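Local coordinates for protein 3-hydroxyacyl-CoA dehydrogenase (Brucella suis, PDB 4O5O) that probably uses a nicotinamide cofactor to oxidise the hydroxyl of 3-hydroxyacyl-CoA substrates, as a tetrameric short-chain dehydrogenase, at residues B[76-81]-B[127-132]; B[213-218]-B[226-231]. All coordinates share one frame; numbering follows the deposited sequence.

Interaction 1: residues B[76-81]-B[127-132]; sequences AAIAAA and FNMLRL
Met129 and Leu132 of helix 112-137 meet Ala77 and Ile78 of helix 71-85, joining two neighbouring helices that pack on one side of the parallel sheet in this Rossmann-fold dehydrogenase. The local axes come within 10.6 Å and cross at -43°, a spacing that lets side chains bridge between them. Along 127-132, Phe127 faces a different way: its ring stacks on Phe115 of the second subunit, consistent with the known role of this long helix in short-chain dehydrogenase dimerisation. Asn128 follows, with OD1 gripped twice by Arg131 one turn later, by NE at 3.0 Å and by NH2 at 2.8 Å. Both bonds lie in the guanidinium plane and together fix its rotation, but NE meets a lone pair of OD1 in the carbonyl plane whereas NH2 arrives almost in line with the C=O bond (171°). The amide's ND2 goes to the carbonyl oxygens of Val68 and Ser70, so helix 112-137 is also tied to the loop leading into helix 71-85. Met129 is folded, all three torsions near -60°, and this curl brings its methyl end closer to the other helix than its CB direction suggests: CE lies 4.3 Å from CB of Ala77. Beyond its bonds to Asn128, Arg131 forms a salt bridge through NH2 to Asp71 and donates from NH1 to His110 O of the second subunit; CD2 of Leu132 sits 3.7 Å above one face of its guanidinium, displaced toward the rim. Leu132 also receives Ile78, whose side chain crosses it obliquely. CG1 of Ile78, anti to the carbonyl carbon (chi1 -61°), reaches CB of Leu132 at 3.8 Å, while Ile78 CD1 rests 3.8 Å from the backbone C of Leu132.

Interaction 2: residues B[213-218]-B[226-231]; sequences EVQDAL and PRLGEP
The segment between the sixth sheet strand and helix 231-243, which in short-chain dehydrogenases commonly forms the lid over the substrate site, folds back on itself here: Leu228 of its loop part packs against Gln215 and Leu218 of helix 212-220. The CA atoms of Leu218 and Leu228 stand 7.4 Å apart. CB of Leu228 is directed at the helix, and its two methyls diverge: CD2 lies 4.0 Å from the backbone O of Gln215 and 4.3 Å from CB of Leu218, whereas CD1 is 4.0 Å from OE1 of Gln215. The glutamine chain is extended beyond CG (chi2 -177°) and crosses the leucine at about a right angle; its NE2 bonds to the carbonyl oxygen of Met210, and Met207 of helix 205-209 touches all three side chains. On the loop side, Arg227 NH1 donates to Leu228 O at 3.1 Å with an N-H...O angle of 158°, tilted 30° from the carbonyl plane. Arg227 NH2 makes a salt bridge with Glu233 and bonds to Gln245 of the third subunit. Helix and loop thus meet by van der Waals contact without a hydrogen bond between them, one leucine packing on another and on the carbonyl and amide oxygens of Gln215, while directional bonds fix the loop through Glu233 and through the backbone of Gly229 to Ile201 and Lys203.

How the interactions relate
Interaction 1 is a buried contact and interaction 2 a surface one; they lie on opposite sides of the chain's centre, with centres about 33 Å apart and nearest atoms about 19 Å apart. They share no helix: 76-81 and 127-132 belong to two helices on one side of the sheet, whereas 213-218 and 226-231 belong to a helix and loop late in the chain. Across its segments interaction 1 joins aliphatic side chains and a methionine, while interaction 2 sets a leucine against a glutamine and a second leucine. Each has an arginine at its margin, Arg131 or Arg227, which sends one of its bonds to a different neighbouring subunit of the tetramer.

Interaction 1: residues B[76-81]-B[127-132]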
# COMPACT_ATOMS: atom_id res chain seq x y z
N ALA B 76 22.51 -12.98 25.42
CA ALA B 76 23.38 -12.30 26.40
C ALA B 76 22.92 -10.87 26.67
O ALA B 76 23.03 -10.37 27.80
CB ALA B 76 24.84 -12.30 25.96
N ALA B 77 22.37 -10.23 25.64
CA ALA B 77 21.89 -8.86 25.73
C ALA B 77 20.65 -8.77 26.63
O ALA B 77 20.54 -7.91 27.52
CB ALA B 77 21.59 -8.31 24.35
N ILE B 78 19.73 -9.71 26.42
CA ILE B 78 18.54 -9.77 27.27
C ILE B 78 18.97 -9.98 28.72
O ILE B 78 18.50 -9.30 29.63
CB ILE B 78 17.64 -10.95 26.89
CG1 ILE B 78 17.12 -10.84 25.46
CG2 ILE B 78 16.51 -11.12 27.91
CD1 ILE B 78 16.36 -9.59 25.13
N ALA B 79 19.88 -10.93 28.94
CA ALA B 79 20.29 -11.25 30.29
C ALA B 79 21.02 -10.06 30.93
O ALA B 79 20.86 -9.81 32.13
CB ALA B 79 21.18 -12.49 30.31
N ALA B 80 21.81 -9.35 30.14
CA ALA B 80 22.49 -8.17 30.65
C ALA B 80 21.50 -7.08 31.10
O ALA B 80 21.68 -6.45 32.14
CB ALA B 80 23.46 -7.62 29.61
N ALA B 81 20.43 -6.89 30.34
CA ALA B 81 19.42 -5.91 30.68
C ALA B 81 18.69 -6.30 31.99
O ALA B 81 18.44 -5.47 32.87
CB ALA B 81 18.44 -5.71 29.53
N PHE B 127 14.54 -9.63 13.76
CA PHE B 127 13.72 -10.74 14.22
C PHE B 127 14.33 -11.39 15.45
O PHE B 127 13.60 -11.73 16.43
CB PHE B 127 13.50 -11.79 13.15
CG PHE B 127 12.64 -12.91 13.63
CD1 PHE B 127 11.27 -12.72 13.76
CD2 PHE B 127 13.17 -14.12 14.01
CE1 PHE B 127 10.45 -13.70 14.25
CE2 PHE B 127 12.36 -15.14 14.48
CZ PHE B 127 11.00 -14.92 14.60
N ASN B 128 15.65 -11.60 15.43
CA ASN B 128 16.31 -12.23 16.55
C ASN B 128 16.10 -11.43 17.83
O ASN B 128 15.72 -11.98 18.88
CB ASN B 128 17.81 -12.35 16.27
CG ASN B 128 18.53 -13.14 17.35
OD1 ASN B 128 18.04 -14.16 17.82
ND2 ASN B 128 19.71 -12.64 17.75
N MET B 129 16.30 -10.12 17.78
CA MET B 129 16.10 -9.34 18.99
C MET B 129 14.62 -9.28 19.38
O MET B 129 14.31 -9.28 20.57
CB MET B 129 16.70 -7.93 18.82
CG MET B 129 18.22 -7.94 18.66
SD MET B 129 19.12 -8.85 19.91
CE MET B 129 18.43 -8.18 21.42
N LEU B 130 13.70 -9.21 18.41
CA LEU B 130 12.29 -9.14 18.78
C LEU B 130 11.79 -10.42 19.45
O LEU B 130 11.05 -10.34 20.43
CB LEU B 130 11.43 -8.70 17.60
CG LEU B 130 10.85 -9.66 16.60
CD1 LEU B 130 9.66 -10.45 17.16
CD2 LEU B 130 10.41 -8.82 15.42
N ARG B 131 12.25 -11.58 18.99
CA ARG B 131 11.76 -12.84 19.57
C ARG B 131 12.23 -12.95 21.03
O ARG B 131 11.47 -13.37 21.93
CB ARG B 131 12.16 -14.04 18.71
CG ARG B 131 13.61 -14.47 18.83
CD ARG B 131 14.09 -15.46 17.78
NE ARG B 131 15.51 -15.68 18.07
CZ ARG B 131 16.02 -16.63 18.84
NH1 ARG B 131 15.28 -17.65 19.24
NH2 ARG B 131 17.31 -16.56 19.13
N LEU B 132 13.48 -12.56 21.26
CA LEU B 132 14.05 -12.67 22.60
C LEU B 132 13.50 -11.59 23.56
O LEU B 132 13.23 -11.84 24.75
CB LEU B 132 15.59 -12.62 22.53
CG LEU B 132 16.21 -13.75 21.72
CD1 LEU B 132 17.70 -13.48 21.55
CD2 LEU B 132 15.96 -15.12 22.37

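Interaction 2: residues B[213-218]-B[226-231]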
# COMPACT_ATOMS: atom_id res chain seq x y z
N GLU B 213 27.77 18.46 -1.12
CA GLU B 213 27.00 18.67 -2.35
C GLU B 213 25.95 17.52 -2.47
O GLU B 213 24.77 17.72 -2.84
CB GLU B 213 27.99 18.75 -3.57
CG GLU B 213 29.08 19.88 -3.59
CD GLU B 213 30.44 19.63 -2.81
OE1 GLU B 213 30.46 18.60 -2.07
OE2 GLU B 213 31.46 20.47 -2.91
N VAL B 214 26.38 16.31 -2.13
CA VAL B 214 25.51 15.13 -2.17
C VAL B 214 24.41 15.21 -1.11
O VAL B 214 23.24 14.96 -1.39
CB VAL B 214 26.32 13.83 -2.00
CG1 VAL B 214 25.41 12.60 -1.87
CG2 VAL B 214 27.25 13.63 -3.19
N GLN B 215 24.81 15.55 0.11
CA GLN B 215 23.86 15.68 1.21
C GLN B 215 22.81 16.74 0.86
O GLN B 215 21.61 16.58 1.09
CB GLN B 215 24.57 16.08 2.49
CG GLN B 215 25.54 15.06 3.06
CD GLN B 215 26.14 15.53 4.37
OE1 GLN B 215 25.43 16.06 5.23
NE2 GLN B 215 27.44 15.36 4.53
N ASP B 216 23.29 17.84 0.29
CA ASP B 216 22.40 18.92 -0.09
C ASP B 216 21.40 18.50 -1.17
O ASP B 216 20.23 18.85 -1.08
CB ASP B 216 23.20 20.14 -0.55
CG ASP B 216 23.99 20.80 0.59
OD1 ASP B 216 23.67 20.54 1.78
OD2 ASP B 216 24.93 21.57 0.30
N ALA B 217 21.85 17.74 -2.16
CA ALA B 217 20.92 17.21 -3.18
C ALA B 217 19.88 16.28 -2.56
O ALA B 217 18.69 16.29 -2.94
CB ALA B 217 21.68 16.55 -4.32
N LEU B 218 20.30 15.45 -1.60
CA LEU B 218 19.34 14.55 -0.93
C LEU B 218 18.27 15.34 -0.16
O LEU B 218 17.07 15.04 -0.23
CB LEU B 218 20.10 13.62 -0.01
CG LEU B 218 20.89 12.52 -0.72
CD1 LEU B 218 21.71 11.74 0.29
CD2 LEU B 218 20.01 11.57 -1.51
N PRO B 226 12.44 20.59 3.64
CA PRO B 226 13.36 20.24 2.56
C PRO B 226 14.79 20.15 3.07
O PRO B 226 15.67 20.93 2.67
CB PRO B 226 13.16 21.40 1.58
CG PRO B 226 12.89 22.57 2.48
CD PRO B 226 12.05 22.02 3.59
N ARG B 227 15.00 19.18 3.95
CA ARG B 227 16.26 18.96 4.64
C ARG B 227 16.33 17.51 5.10
O ARG B 227 15.32 16.78 5.11
CB ARG B 227 16.37 19.91 5.85
CG ARG B 227 15.20 19.71 6.81
CD ARG B 227 15.45 20.24 8.18
NE ARG B 227 14.26 20.19 9.01
CZ ARG B 227 13.93 19.20 9.84
NH1 ARG B 227 14.60 18.06 9.90
NH2 ARG B 227 12.86 19.32 10.59
N LEU B 228 17.51 17.11 5.55
CA LEU B 228 17.69 15.82 6.19
C LEU B 228 16.96 15.82 7.52
O LEU B 228 16.93 16.82 8.24
CB LEU B 228 19.18 15.53 6.45
CG LEU B 228 20.11 15.64 5.24
CD1 LEU B 228 21.53 15.25 5.63
CD2 LEU B 228 19.62 14.81 4.06
N GLY B 229 16.39 14.69 7.85
CA GLY B 229 15.79 14.52 9.15
C GLY B 229 16.79 14.48 10.28
O GLY B 229 17.91 13.98 10.12
N GLU B 230 16.38 15.00 11.43
CA GLU B 230 17.24 14.99 12.62
C GLU B 230 16.90 13.68 13.37
O GLU B 230 15.73 13.36 13.61
CB GLU B 230 16.97 16.22 13.49
CG GLU B 230 17.39 17.53 12.81
CD GLU B 230 16.96 18.83 13.50
OE1 GLU B 230 15.91 18.87 14.16
OE2 GLU B 230 17.68 19.85 13.31
N PRO B 231 17.92 12.89 13.76
CA PRO B 231 17.64 11.68 14.56
C PRO B 231 16.68 11.89 15.76
O PRO B 231 15.87 11.01 16.08
CB PRO B 231 19.04 11.21 14.96
CG PRO B 231 19.89 11.62 13.78
CD PRO B 231 19.35 12.98 13.39